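Local coordinates for flavin-dependent monooxygenase, oxygenase subunit HsaA (Rhodococcus sp., PDB 2RFQ), which catalyses the FMNH2-dependent ortho-hydroxylation of the phenolic secosteroid 3-HSA to the catechol 3,4-DHSA during bacterial cholesterol breakdown, at residues A[50-55]-A[66-71]; A[60-65]-A[227-232]; A[74-79]-A[246-251]; A[93-98]-A[231-236]. All blocks are in the same frame, centred on the assembly; numbering follows the deposited sequence.

Contact 1. Residues A[50-55]-A[66-71]; sequences FRLLQP and VLFYSA
On the helix that offers Phe68 to Leu53 and Leu52, the carbonyl oxygen of Val66 is gripped twice by Ser70: by OG at 2.7 Å and by the backbone N at 2.9 Å, from opposite faces of the carbonyl plane. This ties the serine hydroxyl back onto its own helix; the contact across the segments is made by apolar side chains. Leu53 lays its CD1 over one face of the Phe68 ring, 3.7 Å from the centroid and 18° off the normal, a CH-pi contact displaced toward the CG side. With CG anti to the backbone N (chi1 175°), Phe68 swings its ring out beneath that methyl, while Leu52 CB meets the ring edge in plane. Leu52 then divides its branches: CD2 meets Leu67 CD2 at 3.7 Å, their side chains crossing at about a right angle, and CD1 rests on Ala71 CB at 3.8 Å. An alanine at Phe68 takes away the face under Leu53 CD1 and the edge beside Leu52 CB, and is likely to leave a gap between the turn and the helix. The type I turn of Arg51 to Gln54 is thus packed on helix 65-76, inside the N-terminal helical domain of the acyl-CoA dehydrogenase fold.

Contact 2. Residues A[60-65]-A[227-232]; sequences GYQADP and PVYKMP
Val228 turns CG1 in between its backbone N and carbonyl carbon (chi1 68°), which sends CG2 out toward Ala63 and Pro65. There CG2 sits 3.5 Å from Ala63 O and 3.8 Å from Pro65 CD, the proline ring and the valine sliding past each other in opposite directions. In the next residue CG stands anti to the carbonyl carbon (chi1 -55°), and the Tyr229 ring runs back over Val228 CG1, which lies above the centre of one face, to reach Gln62. Tyr229 OH stops 3.4 Å from Gln62 CB; the two side chains cross at about a right angle, with amide and ring planes 74° apart. The hydroxyl is held by Leu53 O, and Gln62 OE1 by the backbone N of Glu56. A phenylalanine at Tyr229 lacks the hydroxyl, which would probably leave Leu53 O without this mate and the ring with one restraint fewer. In the acyl-CoA dehydrogenase fold the pairing joins the N-terminal domain, where Asp64 caps helix 65-76 through Val66 N, to the 3-10 turn leading into helix 233-266 of the C-terminal bundle. A water bridges the backbones, donating to Gln62 O at 2.9 Å and accepting from Val228 N at 3.3 Å. Farther along, Pro65 CG meets the selenomethionine methyl, Met231 CE, at 4.1 Å, while helix 277-309 packs on both residues through Tyr305, Glu304 and Leu308.

Contact 3. Residues A[74-79]-A[246-251]; sequences KIASAC and VGMAYG
Ser77 and Gly251 bring two backbones into direct contact, their CA atoms only 3.9 Å apart. This is the tight part, and it is made of main chain: Ser77 CA lies 3.1 Å from Gly247 O, and Gly251 CA lies 3.2 Å from Ser77 O, a reciprocal pair of CA-H...O contacts with angles at hydrogen near 128°. The two glycines make this approach possible. A CB on Gly251 would fall on Ser77 O, and one on Gly247 would collide with Ala76 CB, which instead stands 4.0 Å from Gly247 CA. No conventional hydrogen bond links the segments. Ser77 spends its hydroxyl within its own segment: with chi1 at 75°, OG is turned back to donate to Lys74 O at 2.6 Å, tilted 20° from the carbonyl plane, and CB is left to face Gly247 O.

Packing is looser at the partly exposed edge, where Ser77 CB and Tyr250 CB are 4.3 Å apart. The Tyr250 ring turns outward, to a cation-pi interaction with Arg73. On the buried flank, Met248, a selenomethionine here, passes CG by Ala76 O at 3.8 Å before its chain runs on to Trp84, an FMN-binding residue by similarity, and to Phe358 of helix 354-365. Gly247 and Gly251 have the GxxxG spacing, known for close helix contacts with CA-H...O interactions; here it seats residues 76-77 on the long helix 233-266 of the C-terminal four-helix bundle.

Contact 4. Residues A[93-98]-A[231-236]; sequences NWHLAL and MPWGTI
Trp94 is the broad bump of this contact, and Met231, Trp233 and Ile236 form the angled hollow that receives it. Its chi1 sets the indole opposite the backbone N, projecting from helix 80-96 to span the 9.2 Å between Trp94 CA and Ile236 CA. Ile236 supplies the floor: CG2 sits over one face of the six-membered ring, 4.0 Å from the centroid and 11° off the normal, a CH-pi contact, while CG1 lies 4.0 Å from Trp94 CZ2. The carbonyl oxygen of Met231 closes the rim, meeting Trp94 CZ2 near the ring plane at 3.3 Å. Beyond the six-membered ring stands Trp233. The two indoles meet rim to rim, Trp94 CZ3 against Trp233 CE3 at 3.3 Å, with planes only 18° apart and neither ring over the face of the other. At the pyrrole end, Trp94 NE1 gives a hydrogen bond to Val228 O, which restrains the rotation of the indole.

His95, one residue on, places its ring obliquely beside the Trp233 six-membered ring, centroids 5.0 Å apart and planes at 38°. Its ND1 is hydrogen-bonded to Tyr120 OH, and Tyr120 also meets the Trp233 ring edge-to-face. The three rings of Trp94, His95 and Trp233 form an aromatic cluster between helix 80-96 and the start of helix 233-266, adjoining the probable flavin site, since Tyr120 is predicted by similarity to bind FMN.

Contacts 1, 2 and 4 crowd together, with contact 2 about 8 Å, centre to centre, from each of the others; contact 3 lies about 23 Å from contacts 2 and 4, on the side of the chain's centre away from contact 4. Contacts 1 and 3 use successive parts of helix 65-76. Contacts 3 and 4 share helix 233-266, and contacts 2 and 4 share Met231 and Pro232. Along the chain, contact 1 closes within the N-terminal domain, whereas the other three each span more than 130 residues, including the beta domain. Contacts 3 and 4 hold N-terminal helices against helix 233-266, contact 2 joins the loop leading into it, and contact 1 packs the N-terminal domain on itself.

Contact 1. Residues A[50-55]-A[66-71]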
loop_
_atom_site.group_PDB
_atom_site.type_symbol
_atom_site.label_atom_id
_atom_site.label_comp_id
_atom_site.label_asym_id
_atom_site.label_seq_id
_atom_site.Cartn_x
_atom_site.Cartn_y
_atom_site.Cartn_z
ATOM N N PHE A 50 9.227 12.937 35.368
ATOM C CA PHE A 50 10.254 13.843 34.823
ATOM C C PHE A 50 11.650 13.495 35.353
ATOM O O PHE A 50 12.648 13.803 34.704
ATOM C CB PHE A 50 9.900 15.311 35.051
ATOM C CG PHE A 50 8.667 15.742 34.294
ATOM C CD1 PHE A 50 8.679 15.777 32.904
ATOM C CD2 PHE A 50 7.497 16.060 34.976
ATOM C CE1 PHE A 50 7.521 16.123 32.180
ATOM C CE2 PHE A 50 6.321 16.417 34.262
ATOM C CZ PHE A 50 6.352 16.453 32.874
ATOM N N ARG A 51 11.697 12.812 36.495
ATOM C CA ARG A 51 12.982 12.385 37.067
ATOM C C ARG A 51 13.576 11.152 36.384
ATOM O O ARG A 51 14.719 10.795 36.661
ATOM C CB ARG A 51 12.829 12.090 38.571
ATOM C CG ARG A 51 12.370 13.283 39.361
ATOM C CD ARG A 51 12.522 12.969 40.847
ATOM N NE ARG A 51 12.358 14.153 41.685
ATOM C CZ ARG A 51 13.288 15.089 41.897
ATOM N NH1 ARG A 51 14.493 15.028 41.306
ATOM N NH2 ARG A 51 13.007 16.103 42.712
ATOM N N LEU A 52 12.820 10.506 35.495
ATOM C CA LEU A 52 13.275 9.237 34.925
ATOM C C LEU A 52 14.677 9.286 34.298
ATOM O O LEU A 52 15.494 8.422 34.607
ATOM C CB LEU A 52 12.268 8.665 33.931
ATOM C CG LEU A 52 11.075 7.963 34.578
ATOM C CD1 LEU A 52 10.054 7.586 33.488
ATOM C CD2 LEU A 52 11.495 6.727 35.358
ATOM N N LEU A 53 14.942 10.267 33.430
ATOM C CA LEU A 53 16.282 10.379 32.819
ATOM C C LEU A 53 17.173 11.437 33.500
ATOM O O LEU A 53 18.249 11.785 32.981
ATOM C CB LEU A 53 16.195 10.638 31.310
ATOM C CG LEU A 53 15.489 9.527 30.514
ATOM C CD1 LEU A 53 15.469 9.914 29.052
ATOM C CD2 LEU A 53 16.168 8.166 30.667
ATOM N N GLN A 54 16.700 11.969 34.627
ATOM C CA GLN A 54 17.481 12.937 35.406
ATOM C C GLN A 54 18.591 12.220 36.202
ATOM O O GLN A 54 18.387 11.093 36.644
ATOM C CB GLN A 54 16.549 13.699 36.344
ATOM C CG GLN A 54 17.221 14.793 37.150
ATOM C CD GLN A 54 16.225 15.523 38.031
ATOM O OE1 GLN A 54 15.352 14.898 38.630
ATOM N NE2 GLN A 54 16.356 16.844 38.128
ATOM N N PRO A 55 19.782 12.839 36.308
ATOM C CA PRO A 55 20.898 12.195 37.048
ATOM C C PRO A 55 20.611 11.914 38.519
ATOM O O PRO A 55 19.838 12.640 39.171
ATOM C CB PRO A 55 22.068 13.184 36.870
ATOM C CG PRO A 55 21.746 13.874 35.538
ATOM C CD PRO A 55 20.234 14.071 35.620
ATOM N N VAL A 66 14.548 2.383 28.033
ATOM C CA VAL A 66 13.303 1.693 27.650
ATOM C C VAL A 66 12.201 2.014 28.671
ATOM O O VAL A 66 11.045 2.155 28.315
ATOM C CB VAL A 66 13.473 0.187 27.427
ATOM C CG1 VAL A 66 12.110 -0.474 27.156
ATOM C CG2 VAL A 66 14.423 -0.048 26.235
ATOM N N LEU A 67 12.561 2.131 29.938
ATOM C CA LEU A 67 11.565 2.511 30.946
ATOM C C LEU A 67 10.989 3.895 30.620
ATOM O O LEU A 67 9.772 4.087 30.665
ATOM C CB LEU A 67 12.193 2.498 32.347
ATOM C CG LEU A 67 11.304 3.087 33.456
ATOM C CD1 LEU A 67 9.983 2.381 33.647
ATOM C CD2 LEU A 67 12.055 3.095 34.783
ATOM N N PHE A 68 11.860 4.835 30.258
ATOM C CA PHE A 68 11.418 6.188 29.924
ATOM C C PHE A 68 10.451 6.155 28.731
ATOM O O PHE A 68 9.352 6.748 28.797
ATOM C CB PHE A 68 12.604 7.107 29.607
ATOM C CG PHE A 68 12.180 8.474 29.154
ATOM C CD1 PHE A 68 11.729 9.414 30.078
ATOM C CD2 PHE A 68 12.218 8.817 27.794
ATOM C CE1 PHE A 68 11.318 10.691 29.665
ATOM C CE2 PHE A 68 11.776 10.085 27.370
ATOM C CZ PHE A 68 11.337 11.015 28.304
ATOM N N TYR A 69 10.826 5.452 27.649
ATOM C CA TYR A 69 9.948 5.445 26.471
ATOM C C TYR A 69 8.647 4.677 26.719
ATOM O O TYR A 69 7.608 5.012 26.138
ATOM C CB TYR A 69 10.666 4.952 25.212
ATOM C CG TYR A 69 11.818 5.834 24.814
ATOM C CD1 TYR A 69 11.627 7.185 24.514
ATOM C CD2 TYR A 69 13.111 5.315 24.765
ATOM C CE1 TYR A 69 12.707 8.009 24.163
ATOM C CE2 TYR A 69 14.202 6.119 24.402
ATOM C CZ TYR A 69 13.989 7.452 24.092
ATOM O OH TYR A 69 15.086 8.229 23.739
ATOM N N SER A 70 8.703 3.681 27.606
ATOM C CA SER A 70 7.508 2.919 28.013
ATOM C C SER A 70 6.543 3.841 28.754
ATOM O O SER A 70 5.325 3.767 28.547
ATOM C CB SER A 70 7.923 1.739 28.892
ATOM O OG SER A 70 8.677 0.830 28.097
ATOM N N ALA A 71 7.093 4.726 29.583
ATOM C CA ALA A 71 6.275 5.711 30.328
ATOM C C ALA A 71 5.620 6.692 29.362
ATOM O O ALA A 71 4.422 7.000 29.464
ATOM C CB ALA A 71 7.130 6.438 31.353
#

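Contact 2. Residues A[60-65]-A[227-232]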
loop_
_atom_site.group_PDB
_atom_site.type_symbol
_atom_site.label_atom_id
_atom_site.label_comp_id
_atom_site.label_asym_id
_atom_site.label_seq_id
_atom_site.Cartn_x
_atom_site.Cartn_y
_atom_site.Cartn_z
ATOM N N GLY A 60 17.378 12.027 40.591
ATOM C CA GLY A 60 16.761 11.344 39.443
ATOM C C GLY A 60 17.031 9.854 39.386
ATOM O O GLY A 60 17.852 9.316 40.158
ATOM N N TYR A 61 16.338 9.172 38.471
ATOM C CA TYR A 61 16.475 7.725 38.323
ATOM C C TYR A 61 17.584 7.307 37.370
ATOM O O TYR A 61 17.962 6.136 37.374
ATOM C CB TYR A 61 15.172 7.098 37.800
ATOM C CG TYR A 61 13.991 7.176 38.746
ATOM C CD1 TYR A 61 13.738 6.155 39.664
ATOM C CD2 TYR A 61 13.094 8.249 38.680
ATOM C CE1 TYR A 61 12.625 6.213 40.521
ATOM C CE2 TYR A 61 11.989 8.315 39.528
ATOM C CZ TYR A 61 11.754 7.292 40.443
ATOM O OH TYR A 61 10.672 7.364 41.298
ATOM N N GLN A 62 18.077 8.240 36.545
ATOM C CA GLN A 62 19.005 7.891 35.439
ATOM C C GLN A 62 18.710 6.508 34.850
ATOM O O GLN A 62 19.564 5.608 34.803
ATOM C CB GLN A 62 20.477 8.043 35.846
ATOM C CG GLN A 62 20.847 7.377 37.160
ATOM C CD GLN A 62 22.250 7.724 37.584
ATOM O OE1 GLN A 62 22.675 8.888 37.495
ATOM N NE2 GLN A 62 22.998 6.708 38.054
ATOM N N ALA A 63 17.467 6.355 34.405
ATOM C CA ALA A 63 16.854 5.057 34.175
ATOM C C ALA A 63 17.312 4.408 32.883
ATOM O O ALA A 63 17.807 5.090 31.980
ATOM C CB ALA A 63 15.329 5.215 34.147
ATOM N N ASP A 64 17.134 3.092 32.804
ATOM C CA ASP A 64 17.070 2.362 31.528
ATOM C C ASP A 64 16.163 3.165 30.573
ATOM O O ASP A 64 15.020 3.468 30.906
ATOM C CB ASP A 64 16.449 0.988 31.848
ATOM C CG ASP A 64 16.376 0.047 30.653
ATOM O OD1 ASP A 64 16.350 0.493 29.486
ATOM O OD2 ASP A 64 16.345 -1.165 30.924
ATOM N N PRO A 65 16.677 3.553 29.391
ATOM C CA PRO A 65 15.869 4.389 28.487
ATOM C C PRO A 65 14.589 3.721 28.031
ATOM O O PRO A 65 13.628 4.432 27.719
ATOM C CB PRO A 65 16.822 4.710 27.310
ATOM C CG PRO A 65 17.874 3.629 27.388
ATOM C CD PRO A 65 18.020 3.278 28.853
ATOM N N PRO A 227 25.310 4.754 32.287
ATOM C CA PRO A 227 25.404 4.402 30.852
ATOM C C PRO A 227 24.337 5.055 29.972
ATOM O O PRO A 227 24.581 5.259 28.778
ATOM C CB PRO A 227 25.285 2.867 30.840
ATOM C CG PRO A 227 24.607 2.524 32.190
ATOM C CD PRO A 227 25.197 3.543 33.139
ATOM N N VAL A 228 23.183 5.411 30.532
ATOM C CA VAL A 228 22.148 6.037 29.701
ATOM C C VAL A 228 22.657 7.344 29.045
ATOM O O VAL A 228 22.223 7.690 27.933
ATOM C CB VAL A 228 20.823 6.272 30.487
ATOM C CG1 VAL A 228 20.993 7.347 31.574
ATOM C CG2 VAL A 228 19.690 6.652 29.527
ATOM N N TYR A 229 23.598 8.043 29.698
ATOM C CA TYR A 229 24.071 9.336 29.151
ATOM C C TYR A 229 25.078 9.168 28.007
ATOM O O TYR A 229 25.477 10.165 27.393
ATOM C CB TYR A 229 24.594 10.283 30.256
ATOM C CG TYR A 229 23.547 10.497 31.308
ATOM C CD1 TYR A 229 22.315 11.086 30.973
ATOM C CD2 TYR A 229 23.735 10.051 32.616
ATOM C CE1 TYR A 229 21.285 11.220 31.906
ATOM C CE2 TYR A 229 22.740 10.202 33.564
ATOM C CZ TYR A 229 21.521 10.793 33.214
ATOM O OH TYR A 229 20.518 10.928 34.134
ATOM N N LYS A 230 25.459 7.921 27.703
ATOM C CA LYS A 230 26.360 7.646 26.577
ATOM C C LYS A 230 25.553 7.228 25.334
ATOM O O LYS A 230 26.130 6.912 24.282
ATOM C CB LYS A 230 27.390 6.589 26.964
ATOM C CG LYS A 230 28.291 7.106 28.066
ATOM C CD LYS A 230 29.345 6.097 28.473
ATOM C CE LYS A 230 30.340 6.761 29.438
ATOM N NZ LYS A 230 29.772 6.979 30.809
HETATM N N MSE A 231 24.226 7.203 25.473
HETATM C CA MSE A 231 23.367 6.879 24.324
HETATM C C MSE A 231 23.481 7.961 23.247
HETATM O O MSE A 231 23.598 9.127 23.580
HETATM C CB MSE A 231 21.901 6.753 24.753
HETATM C CG MSE A 231 21.654 5.575 25.671
HETATM SE SE MSE A 231 21.436 3.909 24.644
HETATM C CE MSE A 231 19.692 4.319 23.800
ATOM N N PRO A 232 23.434 7.565 21.959
ATOM C CA PRO A 232 23.537 8.539 20.877
ATOM C C PRO A 232 22.300 9.422 20.757
ATOM O O PRO A 232 21.181 8.911 20.809
ATOM C CB PRO A 232 23.729 7.658 19.619
ATOM C CG PRO A 232 23.080 6.375 19.948
ATOM C CD PRO A 232 23.334 6.183 21.454
HETATM O O HOH W 1 21.654 4.334 33.233
#

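Contact 3. Residues A[74-79]-A[246-251]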
loop_
_atom_site.group_PDB
_atom_site.type_symbol
_atom_site.label_atom_id
_atom_site.label_comp_id
_atom_site.label_asym_id
_atom_site.label_seq_id
_atom_site.Cartn_x
_atom_site.Cartn_y
_atom_site.Cartn_z
ATOM N N LYS A 74 2.763 5.060 27.501
ATOM C CA LYS A 74 1.575 5.012 28.367
ATOM C C LYS A 74 0.850 6.367 28.419
ATOM O O LYS A 74 -0.363 6.434 28.217
ATOM C CB LYS A 74 1.998 4.579 29.779
ATOM C CG LYS A 74 0.865 4.400 30.738
ATOM C CD LYS A 74 1.352 4.075 32.162
ATOM C CE LYS A 74 2.084 2.756 32.223
ATOM N NZ LYS A 74 1.189 1.571 32.022
ATOM N N ILE A 75 1.590 7.436 28.723
ATOM C CA ILE A 75 0.955 8.768 28.809
ATOM C C ILE A 75 0.261 9.137 27.505
ATOM O O ILE A 75 -0.909 9.579 27.501
ATOM C CB ILE A 75 1.971 9.856 29.187
ATOM C CG1 ILE A 75 2.605 9.535 30.548
ATOM C CG2 ILE A 75 1.302 11.246 29.203
ATOM C CD1 ILE A 75 3.900 10.344 30.772
ATOM N N ALA A 76 0.974 8.953 26.400
ATOM C CA ALA A 76 0.442 9.325 25.076
ATOM C C ALA A 76 -0.790 8.517 24.683
ATOM O O ALA A 76 -1.577 8.974 23.849
ATOM C CB ALA A 76 1.538 9.167 24.020
ATOM N N SER A 77 -0.943 7.302 25.225
ATOM C CA SER A 77 -2.123 6.482 24.948
ATOM C C SER A 77 -3.411 7.056 25.572
ATOM O O SER A 77 -4.521 6.627 25.213
ATOM C CB SER A 77 -1.900 5.043 25.407
ATOM O OG SER A 77 -1.975 4.913 26.820
ATOM N N ALA A 78 -3.233 7.936 26.563
ATOM C CA ALA A 78 -4.361 8.642 27.218
ATOM C C ALA A 78 -4.640 10.020 26.619
ATOM O O ALA A 78 -5.801 10.405 26.455
ATOM C CB ALA A 78 -4.131 8.767 28.714
ATOM N N CYS A 79 -3.583 10.765 26.311
ATOM C CA CYS A 79 -3.743 12.106 25.756
ATOM C C CYS A 79 -2.520 12.352 24.877
ATOM O O CYS A 79 -1.381 12.359 25.388
ATOM C CB CYS A 79 -3.834 13.135 26.872
ATOM S SG CYS A 79 -3.822 14.859 26.224
ATOM N N VAL A 246 3.589 6.354 18.619
ATOM C CA VAL A 246 3.264 4.950 18.896
ATOM C C VAL A 246 2.216 4.833 20.036
ATOM O O VAL A 246 1.220 4.122 19.906
ATOM C CB VAL A 246 4.533 4.112 19.172
ATOM C CG1 VAL A 246 4.155 2.676 19.567
ATOM C CG2 VAL A 246 5.411 4.124 17.908
ATOM N N GLY A 247 2.436 5.542 21.139
ATOM C CA GLY A 247 1.470 5.551 22.254
ATOM C C GLY A 247 0.079 6.023 21.819
ATOM O O GLY A 247 -0.928 5.437 22.234
HETATM N N MSE A 248 0.023 7.065 20.989
HETATM C CA MSE A 248 -1.249 7.541 20.428
HETATM C C MSE A 248 -1.959 6.406 19.682
HETATM O O MSE A 248 -3.190 6.260 19.785
HETATM C CB MSE A 248 -1.022 8.757 19.517
HETATM C CG MSE A 248 -0.663 9.998 20.316
HETATM SE SE MSE A 248 -0.223 11.390 18.975
HETATM C CE MSE A 248 1.364 12.193 19.853
ATOM N N ALA A 249 -1.181 5.566 18.993
ATOM C CA ALA A 249 -1.754 4.462 18.225
ATOM C C ALA A 249 -2.341 3.414 19.175
ATOM O O ALA A 249 -3.440 2.870 18.918
ATOM C CB ALA A 249 -0.693 3.874 17.259
ATOM N N TYR A 250 -1.638 3.125 20.271
ATOM C CA TYR A 250 -2.192 2.208 21.287
ATOM C C TYR A 250 -3.530 2.736 21.819
ATOM O O TYR A 250 -4.524 1.981 21.955
ATOM C CB TYR A 250 -1.222 1.993 22.450
ATOM C CG TYR A 250 -0.164 0.938 22.188
ATOM C CD1 TYR A 250 1.040 1.282 21.597
ATOM C CD2 TYR A 250 -0.396 -0.401 22.488
ATOM C CE1 TYR A 250 2.042 0.324 21.372
ATOM C CE2 TYR A 250 0.588 -1.385 22.246
ATOM C CZ TYR A 250 1.805 -0.992 21.669
ATOM O OH TYR A 250 2.788 -1.925 21.418
ATOM N N GLY A 251 -3.568 4.038 22.093
ATOM C CA GLY A 251 -4.771 4.670 22.654
ATOM C C GLY A 251 -5.913 4.615 21.658
ATOM O O GLY A 251 -7.054 4.295 22.030
#

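Contact 4. Residues A[93-98]-A[231-236]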
loop_
_atom_site.group_PDB
_atom_site.type_symbol
_atom_site.label_atom_id
_atom_site.label_comp_id
_atom_site.label_asym_id
_atom_site.label_seq_id
_atom_site.Cartn_x
_atom_site.Cartn_y
_atom_site.Cartn_z
ATOM N N ASN A 93 15.856 16.504 30.430
ATOM C CA ASN A 93 16.577 16.206 31.687
ATOM C C ASN A 93 17.759 15.278 31.442
ATOM O O ASN A 93 18.750 15.311 32.174
ATOM C CB ASN A 93 15.615 15.685 32.764
ATOM C CG ASN A 93 14.658 16.781 33.254
ATOM O OD1 ASN A 93 14.824 17.957 32.910
ATOM N ND2 ASN A 93 13.641 16.398 34.021
ATOM N N TRP A 94 17.643 14.487 30.386
ATOM C CA TRP A 94 18.752 13.703 29.865
ATOM C C TRP A 94 19.773 14.654 29.204
ATOM O O TRP A 94 20.979 14.578 29.454
ATOM C CB TRP A 94 18.223 12.665 28.845
ATOM C CG TRP A 94 19.289 11.800 28.197
ATOM C CD1 TRP A 94 19.697 10.552 28.604
ATOM C CD2 TRP A 94 20.068 12.117 27.029
ATOM N NE1 TRP A 94 20.708 10.083 27.773
ATOM C CE2 TRP A 94 20.936 11.016 26.792
ATOM C CE3 TRP A 94 20.107 13.212 26.154
ATOM C CZ2 TRP A 94 21.831 10.984 25.732
ATOM C CZ3 TRP A 94 21.037 13.179 25.079
ATOM C CH2 TRP A 94 21.874 12.078 24.896
ATOM N N HIS A 95 19.286 15.544 28.349
ATOM C CA HIS A 95 20.181 16.473 27.637
ATOM C C HIS A 95 20.963 17.348 28.622
ATOM O O HIS A 95 22.184 17.516 28.479
ATOM C CB HIS A 95 19.373 17.351 26.659
ATOM C CG HIS A 95 20.225 18.133 25.697
ATOM N ND1 HIS A 95 19.691 19.067 24.837
ATOM C CD2 HIS A 95 21.561 18.112 25.450
ATOM C CE1 HIS A 95 20.658 19.596 24.100
ATOM N NE2 HIS A 95 21.801 19.022 24.439
ATOM N N LEU A 96 20.290 17.861 29.653
ATOM C CA LEU A 96 20.979 18.729 30.605
ATOM C C LEU A 96 22.096 18.009 31.366
ATOM O O LEU A 96 23.067 18.633 31.774
ATOM C CB LEU A 96 19.993 19.371 31.583
ATOM C CG LEU A 96 20.576 20.490 32.456
ATOM C CD1 LEU A 96 21.105 21.650 31.629
ATOM C CD2 LEU A 96 19.553 20.991 33.498
ATOM N N ALA A 97 21.953 16.700 31.567
ATOM C CA ALA A 97 22.984 15.885 32.222
ATOM C C ALA A 97 24.327 15.953 31.500
ATOM O O ALA A 97 25.353 15.626 32.086
ATOM C CB ALA A 97 22.525 14.440 32.295
ATOM N N LEU A 98 24.290 16.340 30.216
ATOM C CA LEU A 98 25.483 16.405 29.385
ATOM C C LEU A 98 26.150 17.777 29.451
ATOM O O LEU A 98 27.337 17.900 29.130
ATOM C CB LEU A 98 25.173 16.030 27.926
ATOM C CG LEU A 98 24.478 14.683 27.667
ATOM C CD1 LEU A 98 24.073 14.555 26.197
ATOM C CD2 LEU A 98 25.400 13.559 28.046
HETATM N N MSE A 231 24.226 7.203 25.473
HETATM C CA MSE A 231 23.367 6.879 24.324
HETATM C C MSE A 231 23.481 7.961 23.247
HETATM O O MSE A 231 23.598 9.127 23.580
HETATM C CB MSE A 231 21.901 6.753 24.753
HETATM C CG MSE A 231 21.654 5.575 25.671
HETATM SE SE MSE A 231 21.436 3.909 24.644
HETATM C CE MSE A 231 19.692 4.319 23.800
ATOM N N PRO A 232 23.434 7.565 21.959
ATOM C CA PRO A 232 23.537 8.539 20.877
ATOM C C PRO A 232 22.300 9.422 20.757
ATOM O O PRO A 232 21.181 8.911 20.809
ATOM C CB PRO A 232 23.729 7.658 19.619
ATOM C CG PRO A 232 23.080 6.375 19.948
ATOM C CD PRO A 232 23.334 6.183 21.454
ATOM N N TRP A 233 22.516 10.736 20.617
ATOM C CA TRP A 233 21.415 11.679 20.389
ATOM C C TRP A 233 20.552 11.272 19.197
ATOM O O TRP A 233 19.325 11.467 19.232
ATOM C CB TRP A 233 21.984 13.085 20.158
ATOM C CG TRP A 233 20.954 14.200 20.021
ATOM C CD1 TRP A 233 20.778 15.002 18.932
ATOM C CD2 TRP A 233 20.020 14.671 21.018
ATOM N NE1 TRP A 233 19.788 15.923 19.173
ATOM C CE2 TRP A 233 19.309 15.753 20.443
ATOM C CE3 TRP A 233 19.713 14.287 22.325
ATOM C CZ2 TRP A 233 18.320 16.462 21.135
ATOM C CZ3 TRP A 233 18.699 14.983 23.019
ATOM C CH2 TRP A 233 18.024 16.066 22.417
ATOM N N GLY A 234 21.183 10.734 18.151
ATOM C CA GLY A 234 20.459 10.343 16.935
ATOM C C GLY A 234 19.425 9.247 17.163
ATOM O O GLY A 234 18.516 9.064 16.346
ATOM N N THR A 235 19.608 8.462 18.239
ATOM C CA THR A 235 18.553 7.570 18.714
ATOM C C THR A 235 17.627 8.206 19.774
ATOM O O THR A 235 16.407 8.106 19.691
ATOM C CB THR A 235 19.145 6.250 19.253
ATOM O OG1 THR A 235 19.773 5.555 18.169
ATOM C CG2 THR A 235 18.041 5.353 19.833
ATOM N N ILE A 236 18.219 8.833 20.779
ATOM C CA ILE A 236 17.445 9.355 21.915
ATOM C C ILE A 236 16.387 10.377 21.518
ATOM O O ILE A 236 15.217 10.290 21.967
ATOM C CB ILE A 236 18.430 9.975 22.945
ATOM C CG1 ILE A 236 19.258 8.840 23.590
ATOM C CG2 ILE A 236 17.692 10.860 23.980
ATOM C CD1 ILE A 236 18.472 7.992 24.658
#